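Metallo-carboxypeptidase (Pseudomonas aeruginosa, PDB 4A39) belongs to the M14 zinc carboxypeptidases and probably removes C-terminal amino acids from peptide or protein substrates. Local coordinates at residues Ala18-Gly23 and His53-Gly58; Glu93-Val98 and Tyr122-Ser127. All blocks are in the same frame, centred on the assembly; numbering follows the deposited sequence.

How the contacts relate
Both contacts tie loops to the same antiparallel-rich sheet of the N-terminal domain, on the flank facing the catalytic domain. Contact 1 is partly buried and packs the turn after strand 15-17 on the start of strand 53-57; contact 2 lies at the surface, where the approach to strand 96-103 meets the loop leading into helix 128-138. Contact 1 uses a direct serine-histidine bond and an aromatic side chain flanked by histidine and lysine. Contact 2 instead lays aliphatic carbons on a tryptophan and leaves its polar links to water. The two touch one another: H53 CE1 lies 3.5 Å from P125 CG, and D21 packs against S127.

Contact 1. Residues Ala18-Gly23 and His53-Gly58; sequences ADFDSG and HFKVEG
S22 OG sits between two polar groups, H53 ND1, 2.9 Å away, and D21 O, with the hydroxyl oxygen lying practically in the imidazole plane. Since ND1 is the donor, the serine oxygen accepts, and its own hydrogen probably points to D21 O, in a bond modelled too short for its length to be trusted. S22 is the third residue of a type II beta turn, F20 to G23, closed by G23 N to F20 O at 2.8 Å. The histidine comes to meet it with CG anti to the backbone N (chi1 -178°).

Next to this bond, F20 and H53 make a T-shaped pair with planes 65° apart. The phenyl edge points into the imidazole face, F20 CE1 standing 3.6 Å above its centre. K55, extended beyond CG, climbs past the rim of the phenyl ring, CG 3.4 Å from F20 CE2, and only CE and NZ come over the face. CE makes a CH-pi contact, and NZ follows in a cation-pi position 4.8 Å from the ring centroid. The backbone of A18 lies on the opposite face, so F20 is sandwiched. The backbones themselves come close where G23 CA makes a CA-H···O contact with H53 O, 3.5 Å.

Strand 53-57 runs between strands 15-17 and 118-121, with backbone bonds from K55 to R17 and from F54 to F120. F54 itself turns away from the loop to pack on I16 and F67. At the other end, the turn reaches the catalytic domain side: the S22 backbone bonds to F226, and D21 OD2 accepts from R128 N at the start of helix 128-138.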
loop_
_atom_site.group_PDB
_atom_site.type_symbol
_atom_site.label_atom_id
_atom_site.label_comp_id
_atom_site.label_asym_id
_atom_site.label_seq_id
_atom_site.Cartn_x
_atom_site.Cartn_y
_atom_site.Cartn_z
ATOM N N ALA A 18 -12.120 7.556 -17.277
ATOM C CA ALA A 18 -11.699 7.082 -15.962
ATOM C C ALA A 18 -12.917 6.865 -15.073
ATOM O O ALA A 18 -12.822 6.959 -13.849
ATOM C CB ALA A 18 -10.762 8.095 -15.321
ATOM N N ASP A 19 -14.051 6.564 -15.699
ATOM C CA ASP A 19 -15.305 6.346 -14.985
ATOM C C ASP A 19 -15.429 4.920 -14.457
ATOM O O ASP A 19 -16.298 4.154 -14.876
ATOM C CB ASP A 19 -16.491 6.684 -15.903
ATOM C CG ASP A 19 -16.537 5.822 -17.156
ATOM O OD1 ASP A 19 -15.464 5.528 -17.729
ATOM O OD2 ASP A 19 -17.654 5.448 -17.580
ATOM N N PHE A 20 -14.545 4.577 -13.527
ATOM C CA PHE A 20 -14.527 3.253 -12.921
ATOM C C PHE A 20 -13.729 3.249 -11.618
ATOM O O PHE A 20 -13.094 4.243 -11.260
ATOM C CB PHE A 20 -13.947 2.226 -13.906
ATOM C CG PHE A 20 -12.673 2.668 -14.574
ATOM C CD1 PHE A 20 -11.469 2.691 -13.873
ATOM C CD2 PHE A 20 -12.680 3.074 -15.907
ATOM C CE1 PHE A 20 -10.291 3.113 -14.493
ATOM C CE2 PHE A 20 -11.510 3.498 -16.535
ATOM C CZ PHE A 20 -10.313 3.517 -15.827
ATOM N N ASP A 21 -13.775 2.120 -10.917
ATOM C CA ASP A 21 -13.083 1.943 -9.641
ATOM C C ASP A 21 -11.616 2.382 -9.701
ATOM O O ASP A 21 -10.834 1.837 -10.478
ATOM C CB ASP A 21 -13.167 0.470 -9.230
ATOM C CG ASP A 21 -12.653 0.217 -7.826
ATOM O OD1 ASP A 21 -11.627 0.815 -7.445
ATOM O OD2 ASP A 21 -13.271 -0.600 -7.109
ATOM N N SER A 22 -11.265 3.362 -8.866
ATOM C CA SER A 22 -9.911 3.925 -8.757
ATOM C C SER A 22 -9.473 4.745 -9.962
ATOM O O SER A 22 -8.301 5.106 -10.090
ATOM C CB SER A 22 -8.866 2.831 -8.475
ATOM O OG SER A 22 -8.519 2.096 -9.636
ATOM N N GLY A 23 -10.414 5.045 -10.848
ATOM C CA GLY A 23 -10.073 5.842 -12.010
ATOM C C GLY A 23 -9.712 7.270 -11.634
ATOM O O GLY A 23 -10.275 7.842 -10.699
ATOM N N HIS A 53 -5.134 6.765 -13.309
ATOM C CA HIS A 53 -5.595 5.482 -13.824
ATOM C C HIS A 53 -6.670 5.774 -14.864
ATOM O O HIS A 53 -7.718 6.328 -14.543
ATOM C CB HIS A 53 -6.174 4.644 -12.672
ATOM C CG HIS A 53 -6.633 3.275 -13.074
ATOM N ND1 HIS A 53 -7.320 2.444 -12.215
ATOM C CD2 HIS A 53 -6.504 2.590 -14.236
ATOM C CE1 HIS A 53 -7.597 1.308 -12.829
ATOM N NE2 HIS A 53 -7.112 1.370 -14.057
ATOM N N PHE A 54 -6.407 5.411 -16.114
ATOM C CA PHE A 54 -7.370 5.651 -17.178
ATOM C C PHE A 54 -7.317 4.599 -18.270
ATOM O O PHE A 54 -6.348 3.845 -18.383
ATOM C CB PHE A 54 -7.168 7.041 -17.807
ATOM C CG PHE A 54 -5.802 7.257 -18.404
ATOM C CD1 PHE A 54 -4.750 7.720 -17.619
ATOM C CD2 PHE A 54 -5.570 7.005 -19.758
ATOM C CE1 PHE A 54 -3.485 7.933 -18.173
ATOM C CE2 PHE A 54 -4.308 7.215 -20.320
ATOM C CZ PHE A 54 -3.265 7.681 -19.524
ATOM N N LYS A 55 -8.375 4.552 -19.072
ATOM C CA LYS A 55 -8.464 3.601 -20.172
ATOM C C LYS A 55 -8.532 4.341 -21.503
ATOM O O LYS A 55 -9.160 5.397 -21.609
ATOM C CB LYS A 55 -9.712 2.720 -20.027
ATOM C CG LYS A 55 -9.705 1.797 -18.820
ATOM C CD LYS A 55 -10.896 0.847 -18.864
ATOM C CE LYS A 55 -10.982 0.001 -17.607
ATOM N NZ LYS A 55 -12.148 -0.930 -17.646
ATOM N N VAL A 56 -7.865 3.789 -22.512
ATOM C CA VAL A 56 -7.876 4.374 -23.850
ATOM C C VAL A 56 -8.533 3.348 -24.769
ATOM O O VAL A 56 -8.211 2.164 -24.713
ATOM C CB VAL A 56 -6.445 4.662 -24.366
ATOM C CG1 VAL A 56 -6.509 5.434 -25.679
ATOM C CG2 VAL A 56 -5.663 5.456 -23.330
ATOM N N GLU A 57 -9.463 3.791 -25.606
ATOM C CA GLU A 57 -10.132 2.878 -26.522
ATOM C C GLU A 57 -10.145 3.481 -27.921
ATOM O O GLU A 57 -10.012 4.694 -28.080
ATOM C CB GLU A 57 -11.567 2.603 -26.045
ATOM C CG GLU A 57 -11.641 2.079 -24.620
ATOM C CD GLU A 57 -13.062 1.951 -24.089
ATOM O OE1 GLU A 57 -13.970 2.645 -24.594
ATOM O OE2 GLU A 57 -13.261 1.159 -23.140
ATOM N N GLY A 58 -10.282 2.626 -28.928
ATOM C CA GLY A 58 -10.318 3.086 -30.308
ATOM C C GLY A 58 -8.988 3.547 -30.887
ATOM O O GLY A 58 -8.961 4.367 -31.805
#

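Contact 2. Residues Glu93-Val98 and Tyr122-Ser127; sequences ERWFRV and YFEPYS
One face of the W95 indole carries two aliphatic groups side by side: E124 CG over the five-membered ring and P125 CD over the six-membered ring, each 3.8 Å from its ring centroid. These paired CH-pi contacts, proline on tryptophan among them, join the chain around W95, next to strand 96-103 of the N-terminal beta domain, to the loop that leads into helix 128-138. The water that accepts from W95 N sits at the indole edge, in plane. The pyrrolidine crosses the indole at about a right angle, with P125 CD coming within 3.5 Å of W95 CZ2, while the E124 carboxylate is tilted 34° from the indole plane.

E124 reaches across because its CG is anti to the backbone N (chi1 -173°) and the chain stays extended beyond it. That carries OE2 to the W95 CD1 corner, where two waters connect the segments. The first, the one at the indole edge, accepts from W95 N at 2.9 Å and donates to E93 O, with a weak bond to E124 OE2. The second donates firmly to E124 OE2, 2.8 Å, and accepts only weakly from W95 NE1. Beyond these two waters on OE2, the main polar partner of the carboxylate is G366, and E124 O accepts from W188 NE1 of helix 185-196.

The F123 side chain packs on M185 of that helix and lies about 8 Å from the side chain of the zinc ligand E183. The R97 guanidinium is held by Q85 O, T362 O and F351 O, and its NH2 passes F123 CE1 obliquely at 4.2 Å.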
loop_
_atom_site.group_PDB
_atom_site.type_symbol
_atom_site.label_atom_id
_atom_site.label_comp_id
_atom_site.label_asym_id
_atom_site.label_seq_id
_atom_site.Cartn_x
_atom_site.Cartn_y
_atom_site.Cartn_z
ATOM N N GLU A 93 -4.751 -7.692 -16.441
ATOM C CA GLU A 93 -4.135 -8.796 -15.701
ATOM C C GLU A 93 -2.617 -8.744 -15.795
ATOM O O GLU A 93 -1.921 -8.919 -14.793
ATOM C CB GLU A 93 -4.622 -10.148 -16.224
ATOM C CG GLU A 93 -6.028 -10.518 -15.791
ATOM C CD GLU A 93 -6.323 -11.992 -16.006
ATOM O OE1 GLU A 93 -5.569 -12.830 -15.465
ATOM O OE2 GLU A 93 -7.306 -12.315 -16.710
ATOM N N ARG A 94 -2.111 -8.518 -17.005
ATOM C CA ARG A 94 -0.674 -8.420 -17.250
ATOM C C ARG A 94 -0.304 -6.942 -17.350
ATOM O O ARG A 94 -0.730 -6.255 -18.277
ATOM C CB ARG A 94 -0.298 -9.111 -18.565
ATOM C CG ARG A 94 -0.629 -10.591 -18.631
ATOM C CD ARG A 94 -0.387 -11.142 -20.034
ATOM N NE ARG A 94 1.031 -11.207 -20.381
ATOM C CZ ARG A 94 1.491 -11.540 -21.585
ATOM N NH1 ARG A 94 0.643 -11.837 -22.561
ATOM N NH2 ARG A 94 2.798 -11.578 -21.814
ATOM N N TRP A 95 0.477 -6.455 -16.392
ATOM C CA TRP A 95 0.898 -5.059 -16.393
ATOM C C TRP A 95 2.375 -4.914 -16.751
ATOM O O TRP A 95 3.225 -5.681 -16.284
ATOM C CB TRP A 95 0.606 -4.419 -15.030
ATOM C CG TRP A 95 -0.865 -4.265 -14.769
ATOM C CD1 TRP A 95 -1.736 -5.236 -14.359
ATOM C CD2 TRP A 95 -1.647 -3.081 -14.965
ATOM N NE1 TRP A 95 -3.014 -4.730 -14.291
ATOM C CE2 TRP A 95 -2.988 -3.410 -14.659
ATOM C CE3 TRP A 95 -1.347 -1.774 -15.373
ATOM C CZ2 TRP A 95 -4.029 -2.476 -14.747
ATOM C CZ3 TRP A 95 -2.386 -0.842 -15.461
ATOM C CH2 TRP A 95 -3.711 -1.204 -15.148
ATOM N N PHE A 96 2.675 -3.933 -17.598
ATOM C CA PHE A 96 4.042 -3.690 -18.048
ATOM C C PHE A 96 4.420 -2.212 -18.023
ATOM O O PHE A 96 3.569 -1.339 -18.181
ATOM C CB PHE A 96 4.228 -4.227 -19.471
ATOM C CG PHE A 96 3.206 -3.717 -20.456
ATOM C CD1 PHE A 96 1.985 -4.368 -20.622
ATOM C CD2 PHE A 96 3.474 -2.592 -21.229
ATOM C CE1 PHE A 96 1.046 -3.904 -21.550
ATOM C CE2 PHE A 96 2.546 -2.121 -22.155
ATOM C CZ PHE A 96 1.331 -2.778 -22.318
ATOM N N ARG A 97 5.706 -1.940 -17.825
ATOM C CA ARG A 97 6.201 -0.567 -17.784
ATOM C C ARG A 97 6.443 -0.051 -19.202
ATOM O O ARG A 97 6.783 -0.825 -20.104
ATOM C CB ARG A 97 7.509 -0.508 -16.983
ATOM C CG ARG A 97 7.382 -0.932 -15.518
ATOM C CD ARG A 97 6.775 0.169 -14.650
ATOM N NE ARG A 97 6.538 -0.310 -13.286
ATOM C CZ ARG A 97 6.479 0.476 -12.214
ATOM N NH1 ARG A 97 6.641 1.787 -12.335
ATOM N NH2 ARG A 97 6.255 -0.051 -11.015
ATOM N N VAL A 98 6.260 1.251 -19.394
ATOM C CA VAL A 98 6.468 1.878 -20.697
ATOM C C VAL A 98 7.460 3.033 -20.578
ATOM O O VAL A 98 7.571 3.665 -19.529
ATOM C CB VAL A 98 5.141 2.413 -21.285
ATOM C CG1 VAL A 98 4.204 1.252 -21.599
ATOM C CG2 VAL A 98 4.483 3.379 -20.303
ATOM N N TYR A 122 -0.692 4.465 -12.210
ATOM C CA TYR A 122 0.524 4.821 -11.485
ATOM C C TYR A 122 1.151 3.565 -10.879
ATOM O O TYR A 122 2.366 3.500 -10.664
ATOM C CB TYR A 122 0.191 5.865 -10.412
ATOM C CG TYR A 122 1.386 6.499 -9.727
ATOM C CD1 TYR A 122 2.569 6.763 -10.428
ATOM C CD2 TYR A 122 1.320 6.868 -8.385
ATOM C CE1 TYR A 122 3.657 7.377 -9.805
ATOM C CE2 TYR A 122 2.399 7.481 -7.753
ATOM C CZ TYR A 122 3.563 7.732 -8.466
ATOM O OH TYR A 122 4.634 8.336 -7.837
ATOM N N PHE A 123 0.307 2.577 -10.599
ATOM C CA PHE A 123 0.744 1.279 -10.079
ATOM C C PHE A 123 -0.368 0.282 -10.394
ATOM O O PHE A 123 -1.513 0.681 -10.604
ATOM C CB PHE A 123 0.974 1.311 -8.560
ATOM C CG PHE A 123 1.751 0.123 -8.047
ATOM C CD1 PHE A 123 3.141 0.100 -8.129
ATOM C CD2 PHE A 123 1.093 -0.988 -7.525
ATOM C CE1 PHE A 123 3.860 -1.014 -7.700
ATOM C CE2 PHE A 123 1.805 -2.108 -7.093
ATOM C CZ PHE A 123 3.190 -2.119 -7.182
ATOM N N GLU A 124 -0.038 -1.007 -10.435
ATOM C CA GLU A 124 -1.038 -2.043 -10.705
ATOM C C GLU A 124 -2.169 -1.856 -9.683
ATOM O O GLU A 124 -1.977 -2.088 -8.495
ATOM C CB GLU A 124 -0.393 -3.426 -10.556
ATOM C CG GLU A 124 -1.288 -4.583 -10.965
ATOM C CD GLU A 124 -0.542 -5.904 -11.067
ATOM O OE1 GLU A 124 0.681 -5.941 -10.800
ATOM O OE2 GLU A 124 -1.188 -6.910 -11.418
ATOM N N PRO A 125 -3.369 -1.451 -10.142
ATOM C CA PRO A 125 -4.526 -1.217 -9.265
ATOM C C PRO A 125 -5.128 -2.408 -8.531
ATOM O O PRO A 125 -5.125 -3.533 -9.035
ATOM C CB PRO A 125 -5.558 -0.578 -10.201
ATOM C CG PRO A 125 -4.744 -0.059 -11.353
ATOM C CD PRO A 125 -3.717 -1.138 -11.538
ATOM N N TYR A 126 -5.649 -2.133 -7.337
ATOM C CA TYR A 126 -6.314 -3.141 -6.519
ATOM C C TYR A 126 -7.739 -2.619 -6.355
ATOM O O TYR A 126 -7.983 -1.691 -5.586
ATOM C CB TYR A 126 -5.642 -3.281 -5.150
ATOM C CG TYR A 126 -5.912 -4.625 -4.516
ATOM C CD1 TYR A 126 -7.168 -4.933 -3.989
ATOM C CD2 TYR A 126 -4.942 -5.625 -4.537
ATOM C CE1 TYR A 126 -7.450 -6.211 -3.505
ATOM C CE2 TYR A 126 -5.212 -6.906 -4.059
ATOM C CZ TYR A 126 -6.466 -7.194 -3.548
ATOM O OH TYR A 126 -6.740 -8.467 -3.100
ATOM N N SER A 127 -8.675 -3.201 -7.101
ATOM C CA SER A 127 -10.069 -2.764 -7.054
ATOM C C SER A 127 -10.801 -3.246 -5.810
ATOM O O SER A 127 -10.337 -4.144 -5.111
ATOM C CB SER A 127 -10.824 -3.269 -8.285
ATOM O OG SER A 127 -11.010 -4.671 -8.224
HETATM O O HOH W 1 0.880 -7.620 -13.771
HETATM O O HOH W 2 -3.882 -6.867 -11.992
#